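Local structure of putative acetoin utilization protein, acetoin dehydrogenase (Thermus thermophilus, 5AWE) at residues W6-P11 with V123-R128; G152-M157 with V167-A172; V12-D17 with I24-E29; V86-D91 with A98-E103. The protein is of unknown function but joins a pair of CBS domains to an ACT domain, a combination consistent with a regulatory, ligand-sensing role. All blocks are in the same frame, centred on the assembly; numbering follows the deposited sequence.

Interaction 1 of 4, residues W6-P11 with V123-R128; sequences WMTKDP and VTDVLR
Arg128 and Asp125 both come up to the Trp6 carbonyl oxygen, and Arg128 also meets the edge of the indole. Arg128 NH2 gives Trp6 O a weak hydrogen bond of 3.4 Å, bent to 132° at the hydrogen. One helical turn back, Arg128 NH1 forms a salt bridge with Asp125 OD1 at 3.1 Å. This bond is nearly straight (167°). It lies in the guanidinium plane and uses the anti lone pair of OD1. The other carboxylate oxygen, OD2, accepts a hydrogen bond from Thr122 N and another from a water that Thr8 OG1 also donates to. The segments belong to two different CBS domains. The N-terminal strand 8-9 of one borders strand 116-122 of the other, as the Thr8 to Ile120 backbone pairing confirms, and helix 123-133 follows directly. The apolar contact is made by Trp6 CZ3, 3.8 Å from Arg128 CG, with NE in the ring plane at the indole edge. Ring and guanidinium planes are 51° apart. The Arg128 chain bends at its third torsion, which turns the guanidinium back to Asp125. With an alanine in place of Arg128, Asp125 OD1 would probably lose its charged mate, and Trp6 CZ3 most of the chain that packs on it.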
loop_
_atom_site.group_PDB
_atom_site.type_symbol
_atom_site.label_atom_id
_atom_site.label_comp_id
_atom_site.label_asym_id
_atom_site.label_seq_id
_atom_site.Cartn_x
_atom_site.Cartn_y
_atom_site.Cartn_z
ATOM N N TRP A 6 14.915 23.052 28.982
ATOM C CA TRP A 6 13.912 22.023 28.781
ATOM C C TRP A 6 13.994 21.335 27.425
ATOM O O TRP A 6 13.370 20.286 27.218
ATOM C CB TRP A 6 12.526 22.621 29.008
ATOM C CG TRP A 6 12.423 23.257 30.362
ATOM C CD1 TRP A 6 12.701 24.559 30.685
ATOM C CD2 TRP A 6 12.094 22.602 31.587
ATOM N NE1 TRP A 6 12.571 24.749 32.037
ATOM C CE2 TRP A 6 12.198 23.564 32.615
ATOM C CE3 TRP A 6 11.720 21.294 31.917
ATOM C CZ2 TRP A 6 11.941 23.262 33.952
ATOM C CZ3 TRP A 6 11.464 20.991 33.249
ATOM C CH2 TRP A 6 11.577 21.973 34.249
HETATM N N MSE A 7 14.775 21.907 26.512
HETATM C CA MSE A 7 14.923 21.326 25.178
HETATM C C MSE A 7 15.677 20.003 25.206
HETATM O O MSE A 7 16.452 19.735 26.122
HETATM C CB MSE A 7 15.655 22.295 24.251
HETATM C CG MSE A 7 17.143 22.409 24.507
HETATM SE SE MSE A 7 17.884 23.703 23.495
HETATM C CE MSE A 7 19.612 23.268 23.687
ATOM N N THR A 8 15.436 19.174 24.196
ATOM C CA THR A 8 16.287 18.019 23.930
ATOM C C THR A 8 17.428 18.449 23.013
ATOM O O THR A 8 17.194 19.000 21.937
ATOM C CB THR A 8 15.499 16.895 23.239
ATOM O OG1 THR A 8 14.465 16.429 24.111
ATOM C CG2 THR A 8 16.418 15.743 22.884
ATOM N N LYS A 9 18.659 18.200 23.438
ATOM C CA LYS A 9 19.817 18.651 22.675
ATOM C C LYS A 9 20.177 17.678 21.553
ATOM O O LYS A 9 19.835 16.490 21.608
ATOM C CB LYS A 9 21.024 18.841 23.602
ATOM C CG LYS A 9 20.888 19.995 24.585
ATOM C CD LYS A 9 22.117 20.112 25.487
ATOM C CE LYS A 9 23.374 20.492 24.698
ATOM N NZ LYS A 9 23.414 21.935 24.299
ATOM N N ASP A 10 20.857 18.197 20.533
ATOM C CA ASP A 10 21.377 17.377 19.438
ATOM C C ASP A 10 20.320 16.459 18.816
ATOM O O ASP A 10 20.446 15.234 18.862
ATOM C CB ASP A 10 22.561 16.536 19.933
ATOM C CG ASP A 10 23.698 17.394 20.476
ATOM O OD1 ASP A 10 23.914 18.509 19.949
ATOM O OD2 ASP A 10 24.376 16.956 21.429
ATOM N N PRO A 11 19.262 17.043 18.226
ATOM C CA PRO A 11 18.207 16.236 17.608
ATOM C C PRO A 11 18.664 15.634 16.282
ATOM O O PRO A 11 19.681 16.048 15.718
ATOM C CB PRO A 11 17.066 17.229 17.414
ATOM C CG PRO A 11 17.755 18.536 17.238
ATOM C CD PRO A 11 18.973 18.486 18.127
ATOM N N VAL A 123 5.870 19.980 23.202
ATOM C CA VAL A 123 4.772 20.277 24.111
ATOM C C VAL A 123 4.929 19.576 25.452
ATOM O O VAL A 123 4.594 20.150 26.485
ATOM C CB VAL A 123 3.399 19.899 23.498
ATOM C CG1 VAL A 123 3.045 20.879 22.397
ATOM C CG2 VAL A 123 3.436 18.478 22.930
ATOM N N THR A 124 5.456 18.358 25.463
ATOM C CA THR A 124 5.597 17.667 26.739
ATOM C C THR A 124 6.775 18.221 27.539
ATOM O O THR A 124 6.806 18.090 28.762
ATOM C CB THR A 124 5.749 16.115 26.568
ATOM O OG1 THR A 124 7.017 15.798 25.984
ATOM C CG2 THR A 124 4.640 15.572 25.672
ATOM N N ASP A 125 7.734 18.852 26.859
ATOM C CA ASP A 125 8.838 19.512 27.560
ATOM C C ASP A 125 8.300 20.748 28.270
ATOM O O ASP A 125 8.641 21.014 29.426
ATOM C CB ASP A 125 9.945 19.934 26.585
ATOM C CG ASP A 125 10.647 18.745 25.924
ATOM O OD1 ASP A 125 10.943 17.739 26.613
ATOM O OD2 ASP A 125 10.906 18.828 24.704
ATOM N N VAL A 126 7.452 21.500 27.568
ATOM C CA VAL A 126 6.850 22.698 28.136
ATOM C C VAL A 126 5.939 22.295 29.289
ATOM O O VAL A 126 5.843 22.994 30.292
ATOM C CB VAL A 126 6.036 23.476 27.067
ATOM C CG1 VAL A 126 5.355 24.675 27.690
ATOM C CG2 VAL A 126 6.954 23.940 25.951
ATOM N N LEU A 127 5.282 21.149 29.158
ATOM C CA LEU A 127 4.434 20.679 30.244
ATOM C C LEU A 127 5.278 20.415 31.478
ATOM O O LEU A 127 4.966 20.886 32.565
ATOM C CB LEU A 127 3.685 19.408 29.838
ATOM C CG LEU A 127 2.447 19.631 28.964
ATOM C CD1 LEU A 127 1.689 18.322 28.800
ATOM C CD2 LEU A 127 1.553 20.691 29.610
ATOM N N ARG A 128 6.356 19.663 31.301
ATOM C CA ARG A 128 7.266 19.377 32.402
ATOM C C ARG A 128 7.678 20.683 33.106
ATOM O O ARG A 128 7.654 20.777 34.336
ATOM C CB ARG A 128 8.506 18.642 31.869
ATOM C CG ARG A 128 9.287 17.888 32.943
ATOM C CD ARG A 128 10.235 16.840 32.349
ATOM N NE ARG A 128 11.369 17.446 31.655
ATOM C CZ ARG A 128 11.441 17.584 30.334
ATOM N NH1 ARG A 128 10.440 17.152 29.571
ATOM N NH2 ARG A 128 12.503 18.158 29.774
HETATM O O HOH W 1 12.321 17.386 22.661
#

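Interaction 2 of 4, residues G152-M157 with V167-A172; sequences GALAQM and VSIATA
This is a small, buried, purely apolar contact between a helix and a sheet in the ACT domain. Segment 152-157 lies on helix 153-158, and segment 167-172 on strand 165-175. The backbones stay well apart, with 9.9 Å between the CA atoms of Leu154 and Ile169. Side chains span the gap. Leu154 and Ile169 meet tip to tip, and Leu154 CD2 stands 4.1 Å from Ile169 CD1. The Ile169 branch that does this is CG1, set anti to the carbonyl carbon (chi1 -68°), and chi2 near 168° extends CD1 toward the helix. Met157, a selenomethionine one turn after Leu154, adds a looser touch. Its CE lies 4.5 Å from Ile169 CD1. Ile169 CD1 therefore meets two successive turns of the helix. The two segments bury only 93 Å² between them. The contact is part of a wider apolar layer, in which Leu154 and Met157 also pack on Ile147 of strand 141-148, and Met157 and Ile169 share Met183 of strand 178-186. Strand 165-175 is outermost in the four-stranded antiparallel sheet of this chain, and there a second subunit adds backbone hydrogen bonds to Ile169 and Thr171, while its own Ile169 packs on Ile169.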
loop_
_atom_site.group_PDB
_atom_site.type_symbol
_atom_site.label_atom_id
_atom_site.label_comp_id
_atom_site.label_asym_id
_atom_site.label_seq_id
_atom_site.Cartn_x
_atom_site.Cartn_y
_atom_site.Cartn_z
ATOM N N GLY A 152 -2.667 46.628 46.478
ATOM C CA GLY A 152 -1.980 46.130 47.655
ATOM C C GLY A 152 -2.476 44.808 48.227
ATOM O O GLY A 152 -1.867 44.276 49.163
ATOM N N ALA A 153 -3.566 44.274 47.681
ATOM C CA ALA A 153 -4.251 43.132 48.296
ATOM C C ALA A 153 -3.423 41.848 48.383
ATOM O O ALA A 153 -3.493 41.129 49.376
ATOM C CB ALA A 153 -5.569 42.844 47.556
ATOM N N LEU A 154 -2.647 41.553 47.347
ATOM C CA LEU A 154 -1.927 40.285 47.295
ATOM C C LEU A 154 -0.841 40.253 48.375
ATOM O O LEU A 154 -0.670 39.252 49.081
ATOM C CB LEU A 154 -1.313 40.082 45.913
ATOM C CG LEU A 154 -0.837 38.659 45.606
ATOM C CD1 LEU A 154 -0.662 38.495 44.102
ATOM C CD2 LEU A 154 0.459 38.370 46.328
ATOM N N ALA A 155 -0.125 41.358 48.520
ATOM C CA ALA A 155 0.823 41.486 49.611
ATOM C C ALA A 155 0.143 41.179 50.949
ATOM O O ALA A 155 0.696 40.460 51.792
ATOM C CB ALA A 155 1.403 42.889 49.624
ATOM N N GLN A 156 -1.059 41.716 51.142
ATOM C CA GLN A 156 -1.769 41.542 52.411
ATOM C C GLN A 156 -2.221 40.092 52.606
ATOM O O GLN A 156 -2.077 39.541 53.693
ATOM C CB GLN A 156 -2.970 42.498 52.478
ATOM C CG GLN A 156 -3.942 42.244 53.630
ATOM C CD GLN A 156 -3.407 42.697 54.976
ATOM O OE1 GLN A 156 -3.133 43.881 55.180
ATOM N NE2 GLN A 156 -3.259 41.753 55.907
HETATM N N MSE A 157 -2.742 39.471 51.550
HETATM C CA MSE A 157 -3.121 38.058 51.609
HETATM C C MSE A 157 -1.931 37.169 51.960
HETATM O O MSE A 157 -2.085 36.180 52.673
HETATM C CB MSE A 157 -3.704 37.596 50.270
HETATM C CG MSE A 157 -4.084 36.110 50.232
HETATM SE SE MSE A 157 -2.732 34.964 49.804
HETATM C CE MSE A 157 -2.235 35.656 48.258
ATOM N N VAL A 167 4.668 28.793 46.658
ATOM C CA VAL A 167 5.509 28.341 45.548
ATOM C C VAL A 167 5.052 28.915 44.204
ATOM O O VAL A 167 5.870 29.146 43.305
ATOM C CB VAL A 167 5.530 26.796 45.478
ATOM C CG1 VAL A 167 6.277 26.326 44.244
ATOM C CG2 VAL A 167 6.210 26.249 46.726
ATOM N N SER A 168 3.746 29.149 44.069
ATOM C CA SER A 168 3.222 29.762 42.855
ATOM C C SER A 168 1.813 30.303 43.012
ATOM O O SER A 168 0.998 29.768 43.766
ATOM C CB SER A 168 3.245 28.763 41.690
ATOM O OG SER A 168 2.312 27.722 41.905
ATOM N N ILE A 169 1.544 31.375 42.279
ATOM C CA ILE A 169 0.228 31.993 42.241
ATOM C C ILE A 169 -0.189 32.149 40.788
ATOM O O ILE A 169 0.599 32.625 39.958
ATOM C CB ILE A 169 0.247 33.383 42.920
ATOM C CG1 ILE A 169 0.478 33.215 44.424
ATOM C CG2 ILE A 169 -1.062 34.114 42.676
ATOM C CD1 ILE A 169 0.797 34.509 45.145
ATOM N N ALA A 170 -1.416 31.728 40.485
ATOM C CA ALA A 170 -2.021 31.993 39.183
ATOM C C ALA A 170 -3.373 32.691 39.328
ATOM O O ALA A 170 -4.081 32.511 40.340
ATOM C CB ALA A 170 -2.184 30.701 38.406
ATOM N N THR A 171 -3.727 33.487 38.315
ATOM C CA THR A 171 -5.026 34.162 38.284
ATOM C C THR A 171 -6.053 33.314 37.539
ATOM O O THR A 171 -6.031 33.242 36.316
ATOM C CB THR A 171 -4.930 35.539 37.581
ATOM O OG1 THR A 171 -3.985 36.357 38.273
ATOM C CG2 THR A 171 -6.285 36.246 37.579
ATOM N N ALA A 172 -6.954 32.673 38.274
ATOM C CA ALA A 172 -7.986 31.866 37.629
ATOM C C ALA A 172 -8.971 32.758 36.887
ATOM O O ALA A 172 -9.515 32.363 35.855
ATOM C CB ALA A 172 -8.722 31.020 38.658
#

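Interaction 3 of 4, residues V12-D17 with I24-E29; sequences VVVAPD and IRLLKE
Val12 and Leu26 meet tip to tip. Val12 CG1 lies 3.6 Å from Leu26 CD2 and 3.8 Å from Leu26 CG. The same CD2 methyl also faces the loop further along, 4.3 Å from Val13 O and 4.4 Å from Val14 CG2. Leu26 thus reaches three consecutive residues with one branch. Its CG stands opposite the backbone N (chi1 -173°), and this carries the side chain off the helix toward the loop. Val12 and Val14 both point at the helix, and Val13, between them, points away. This alternation comes from the extended backbone of the loop that joins strand 8-9 to helix 20-30. Outside the pair, Val14 makes backbone hydrogen bonds with Pro36 and Met38 of strand 34-39, and Val13 packs on the same two residues, which holds the loop along that strand within a CBS domain. On the helix, Leu27 packs on Leu35 of the strand and Leu52 of helix 49-53. Arg25 makes a cation-pi contact with Tyr70 of the third subunit, and Lys28 a salt bridge with its Glu67. The contact is mainly between aliphatic side chains and has no polar bond, so the fit between loop and helix here probably depends on shape and apolar packing.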
loop_
_atom_site.group_PDB
_atom_site.type_symbol
_atom_site.label_atom_id
_atom_site.label_comp_id
_atom_site.label_asym_id
_atom_site.label_seq_id
_atom_site.Cartn_x
_atom_site.Cartn_y
_atom_site.Cartn_z
ATOM N N VAL A 12 17.908 14.661 15.791
ATOM C CA VAL A 12 18.180 14.076 14.490
ATOM C C VAL A 12 17.732 15.048 13.416
ATOM O O VAL A 12 16.663 15.635 13.515
ATOM C CB VAL A 12 17.413 12.755 14.302
ATOM C CG1 VAL A 12 17.692 12.184 12.920
ATOM C CG2 VAL A 12 17.818 11.767 15.389
ATOM N N VAL A 13 18.551 15.233 12.394
ATOM C CA VAL A 13 18.150 16.084 11.294
ATOM C C VAL A 13 18.209 15.266 10.023
ATOM O O VAL A 13 18.625 14.115 10.034
ATOM C CB VAL A 13 19.063 17.333 11.163
ATOM C CG1 VAL A 13 19.094 18.093 12.477
ATOM C CG2 VAL A 13 20.465 16.926 10.750
ATOM N N VAL A 14 17.781 15.859 8.924
ATOM C CA VAL A 14 17.663 15.123 7.690
ATOM C C VAL A 14 17.966 16.136 6.590
ATOM O O VAL A 14 18.028 17.341 6.857
ATOM C CB VAL A 14 16.222 14.529 7.579
ATOM C CG1 VAL A 14 15.317 15.450 6.782
ATOM C CG2 VAL A 14 16.270 13.134 7.012
ATOM N N ALA A 15 18.182 15.652 5.370
ATOM C CA ALA A 15 18.447 16.531 4.237
ATOM C C ALA A 15 17.258 16.504 3.274
ATOM O O ALA A 15 16.547 15.506 3.179
ATOM C CB ALA A 15 19.723 16.096 3.520
ATOM N N PRO A 16 17.041 17.603 2.534
ATOM C CA PRO A 16 15.929 17.702 1.582
ATOM C C PRO A 16 15.822 16.530 0.597
ATOM O O PRO A 16 14.720 16.152 0.186
ATOM C CB PRO A 16 16.186 19.028 0.867
ATOM C CG PRO A 16 17.059 19.806 1.806
ATOM C CD PRO A 16 17.920 18.784 2.479
ATOM N N ASP A 17 16.961 15.965 0.215
ATOM C CA ASP A 17 16.974 14.886 -0.763
ATOM C C ASP A 17 16.849 13.530 -0.092
ATOM O O ASP A 17 16.823 12.502 -0.762
ATOM C CB ASP A 17 18.254 14.934 -1.600
ATOM C CG ASP A 17 18.262 16.087 -2.589
ATOM O OD1 ASP A 17 17.176 16.653 -2.857
ATOM O OD2 ASP A 17 19.354 16.430 -3.098
ATOM N N ILE A 24 10.967 8.457 7.469
ATOM C CA ILE A 24 9.985 7.809 8.328
ATOM C C ILE A 24 10.632 6.787 9.253
ATOM O O ILE A 24 10.411 6.802 10.464
ATOM C CB ILE A 24 8.890 7.103 7.492
ATOM C CG1 ILE A 24 8.049 8.148 6.755
ATOM C CG2 ILE A 24 8.018 6.234 8.398
ATOM C CD1 ILE A 24 6.933 7.571 5.902
ATOM N N ARG A 25 11.432 5.899 8.679
ATOM C CA ARG A 25 12.068 4.852 9.457
ATOM C C ARG A 25 13.018 5.454 10.494
ATOM O O ARG A 25 13.146 4.945 11.609
ATOM C CB ARG A 25 12.830 3.900 8.528
ATOM C CG ARG A 25 11.943 3.169 7.513
ATOM C CD ARG A 25 10.854 2.333 8.194
ATOM N NE ARG A 25 10.696 1.014 7.583
ATOM C CZ ARG A 25 11.312 -0.088 8.007
ATOM N NH1 ARG A 25 11.111 -1.249 7.395
ATOM N NH2 ARG A 25 12.133 -0.031 9.048
ATOM N N LEU A 26 13.678 6.548 10.128
ATOM C CA LEU A 26 14.580 7.228 11.049
ATOM C C LEU A 26 13.825 7.734 12.282
ATOM O O LEU A 26 14.317 7.634 13.406
ATOM C CB LEU A 26 15.270 8.390 10.333
ATOM C CG LEU A 26 16.381 9.133 11.078
ATOM C CD1 LEU A 26 17.369 8.150 11.694
ATOM C CD2 LEU A 26 17.089 10.054 10.099
ATOM N N LEU A 27 12.626 8.267 12.071
ATOM C CA LEU A 27 11.797 8.750 13.172
ATOM C C LEU A 27 11.289 7.615 14.053
ATOM O O LEU A 27 11.120 7.785 15.260
ATOM C CB LEU A 27 10.607 9.540 12.627
ATOM C CG LEU A 27 10.948 10.924 12.078
ATOM C CD1 LEU A 27 9.813 11.419 11.210
ATOM C CD2 LEU A 27 11.214 11.882 13.234
ATOM N N LYS A 28 11.047 6.456 13.449
ATOM C CA LYS A 28 10.603 5.291 14.203
ATOM C C LYS A 28 11.683 4.822 15.168
ATOM O O LYS A 28 11.412 4.581 16.343
ATOM C CB LYS A 28 10.230 4.141 13.257
ATOM C CG LYS A 28 10.049 2.801 13.963
ATOM C CD LYS A 28 8.919 1.970 13.366
ATOM C CE LYS A 28 8.567 0.787 14.272
ATOM N NZ LYS A 28 7.471 -0.072 13.724
ATOM N N GLU A 29 12.908 4.705 14.668
ATOM C CA GLU A 29 13.965 4.020 15.400
ATOM C C GLU A 29 14.696 4.897 16.413
ATOM O O GLU A 29 15.533 4.408 17.175
ATOM C CB GLU A 29 14.972 3.413 14.419
ATOM C CG GLU A 29 15.708 4.420 13.560
ATOM C CD GLU A 29 16.487 3.754 12.440
ATOM O OE1 GLU A 29 17.582 4.252 12.091
ATOM O OE2 GLU A 29 16.000 2.730 11.907
#

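Interaction 4 of 4, residues V86-D91 with A98-E103; sequences VTVEAD and ALLMEE
A single leucine, Leu100, makes every close contact of the helix with segment 86-91. Its CD1 methyl lies against Val88, but the modelled gap between Val88 CG1 and Leu100 CD1 is too short for two carbons, so the exact placing of these methyls is doubtful. Both side chains point across the contact, and they run alongside each other in opposite senses instead of meeting end on. As modelled, Leu100 CD1 also lies 3.7 Å from Thr87 O, which would bring the leucine over the backbone just before the strand. Thr87 takes part through this carbonyl, since its own side chain points away from the helix. CG of Leu100 is anti to the carbonyl carbon (chi1 -75°), and this sends the branched end of the side chain out toward segment 86-91. The setting is a beta-alpha-beta unit of the second CBS domain: strand 88-89, helix 94-103, then strand 108-113. The two strands are parallel neighbours, and Val88 is joined to Met112 by backbone hydrogen bonding and packs on Leu109 of the same strand. The buried area between the two segments is 128 Å², over half of it on Leu100. Away from the strand, Leu99 and Glu102 of this helix pack on Ile131 of a second subunit.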
loop_
_atom_site.group_PDB
_atom_site.type_symbol
_atom_site.label_atom_id
_atom_site.label_comp_id
_atom_site.label_asym_id
_atom_site.label_seq_id
_atom_site.Cartn_x
_atom_site.Cartn_y
_atom_site.Cartn_z
ATOM N N VAL A 86 8.970 27.743 12.041
ATOM C CA VAL A 86 8.850 28.555 13.246
ATOM C C VAL A 86 9.807 28.005 14.300
ATOM O O VAL A 86 9.801 26.809 14.595
ATOM C CB VAL A 86 7.399 28.540 13.815
ATOM C CG1 VAL A 86 6.394 28.878 12.712
ATOM C CG2 VAL A 86 7.084 27.194 14.418
ATOM N N THR A 87 10.633 28.885 14.863
ATOM C CA THR A 87 11.648 28.473 15.823
ATOM C C THR A 87 11.646 29.364 17.071
ATOM O O THR A 87 10.983 30.398 17.105
ATOM C CB THR A 87 13.030 28.528 15.184
ATOM O OG1 THR A 87 13.356 29.888 14.869
ATOM C CG2 THR A 87 13.038 27.711 13.905
ATOM N N VAL A 88 12.375 28.937 18.097
ATOM C CA VAL A 88 12.653 29.769 19.264
ATOM C C VAL A 88 14.144 29.785 19.559
ATOM O O VAL A 88 14.857 28.817 19.271
ATOM C CB VAL A 88 11.947 29.251 20.537
ATOM C CG1 VAL A 88 10.688 30.041 20.794
ATOM C CG2 VAL A 88 11.641 27.776 20.397
ATOM N N GLU A 89 14.607 30.881 20.150
ATOM C CA GLU A 89 16.001 30.993 20.557
ATOM C C GLU A 89 16.215 30.205 21.842
ATOM O O GLU A 89 15.348 30.177 22.712
ATOM C CB GLU A 89 16.370 32.460 20.784
ATOM C CG GLU A 89 15.587 33.437 19.916
ATOM C CD GLU A 89 14.202 33.738 20.478
ATOM O OE1 GLU A 89 14.111 34.540 21.433
ATOM O OE2 GLU A 89 13.206 33.176 19.971
ATOM N N ALA A 90 17.367 29.557 21.955
ATOM C CA ALA A 90 17.688 28.781 23.146
ATOM C C ALA A 90 17.519 29.625 24.417
ATOM O O ALA A 90 17.028 29.137 25.437
ATOM C CB ALA A 90 19.120 28.257 23.047
ATOM N N ASP A 91 17.917 30.891 24.340
ATOM C CA ASP A 91 17.953 31.761 25.510
ATOM C C ASP A 91 16.629 32.455 25.754
ATOM O O ASP A 91 16.543 33.350 26.583
ATOM C CB ASP A 91 19.044 32.824 25.356
ATOM C CG ASP A 91 18.722 33.835 24.271
ATOM O OD1 ASP A 91 17.586 34.354 24.254
ATOM O OD2 ASP A 91 19.605 34.115 23.433
ATOM N N ALA A 98 5.771 27.983 24.502
ATOM C CA ALA A 98 4.380 27.585 24.699
ATOM C C ALA A 98 3.468 28.467 23.860
ATOM O O ALA A 98 2.482 27.994 23.292
ATOM C CB ALA A 98 3.991 27.691 26.183
ATOM N N LEU A 99 3.812 29.748 23.783
ATOM C CA LEU A 99 3.020 30.701 23.026
ATOM C C LEU A 99 3.050 30.348 21.553
ATOM O O LEU A 99 2.002 30.264 20.913
ATOM C CB LEU A 99 3.547 32.122 23.240
ATOM C CG LEU A 99 3.082 32.792 24.542
ATOM C CD1 LEU A 99 3.819 34.101 24.741
ATOM C CD2 LEU A 99 1.574 33.028 24.488
ATOM N N LEU A 100 4.248 30.124 21.023
ATOM C CA LEU A 100 4.392 29.747 19.624
ATOM C C LEU A 100 3.656 28.447 19.316
ATOM O O LEU A 100 2.953 28.351 18.307
ATOM C CB LEU A 100 5.871 29.609 19.268
ATOM C CG LEU A 100 6.618 30.935 19.118
ATOM C CD1 LEU A 100 8.089 30.716 19.382
ATOM C CD2 LEU A 100 6.391 31.515 17.720
HETATM N N MSE A 101 3.798 27.449 20.186
HETATM C CA MSE A 101 3.171 26.153 19.944
HETATM C C MSE A 101 1.651 26.270 19.899
HETATM O O MSE A 101 1.008 25.655 19.056
HETATM C CB MSE A 101 3.577 25.138 21.021
HETATM C CG MSE A 101 5.058 24.785 21.012
HETATM SE SE MSE A 101 5.505 23.382 22.067
HETATM C CE MSE A 101 4.650 23.753 23.539
ATOM N N GLU A 102 1.079 27.064 20.801
ATOM C CA GLU A 102 -0.376 27.150 20.925
ATOM C C GLU A 102 -0.963 28.014 19.825
ATOM O O GLU A 102 -2.040 27.731 19.308
ATOM C CB GLU A 102 -0.770 27.730 22.289
ATOM C CG GLU A 102 -2.262 27.620 22.610
ATOM C CD GLU A 102 -3.102 28.729 21.978
ATOM O OE1 GLU A 102 -2.531 29.768 21.583
ATOM O OE2 GLU A 102 -4.336 28.562 21.880
ATOM N N GLU A 103 -0.246 29.073 19.471
ATOM C CA GLU A 103 -0.707 29.980 18.435
ATOM C C GLU A 103 -0.868 29.208 17.128
ATOM O O GLU A 103 -1.896 29.308 16.454
ATOM C CB GLU A 103 0.301 31.115 18.255
ATOM C CG GLU A 103 -0.116 32.173 17.251
ATOM C CD GLU A 103 0.821 33.374 17.247
ATOM O OE1 GLU A 103 1.999 33.217 16.854
ATOM O OE2 GLU A 103 0.379 34.475 17.639
#

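From the N terminus, segment 6-11 opens the longest loop, which interaction 1 closes at helix 123-133 after 111 intervening residues. Interactions 3 and 4 both lie within that loop, one after the other, and none of the contacts cross. Interaction 3 follows directly on segment 6-11 and ties the loop after strand 8-9 to helix 20-30. Interaction 4 closes the short connection between strand 88-89 and helix 94-103 in the second CBS domain. It touches interaction 1 where Met101 and Ala98 pack on Val126, and both reach the same mixed sheet. Interaction 2 comes last, in the ACT domain, about 47 Å from interaction 3 between centres. Interactions 1, 2 and 4 all border the second subunit; interaction 3 borders the third.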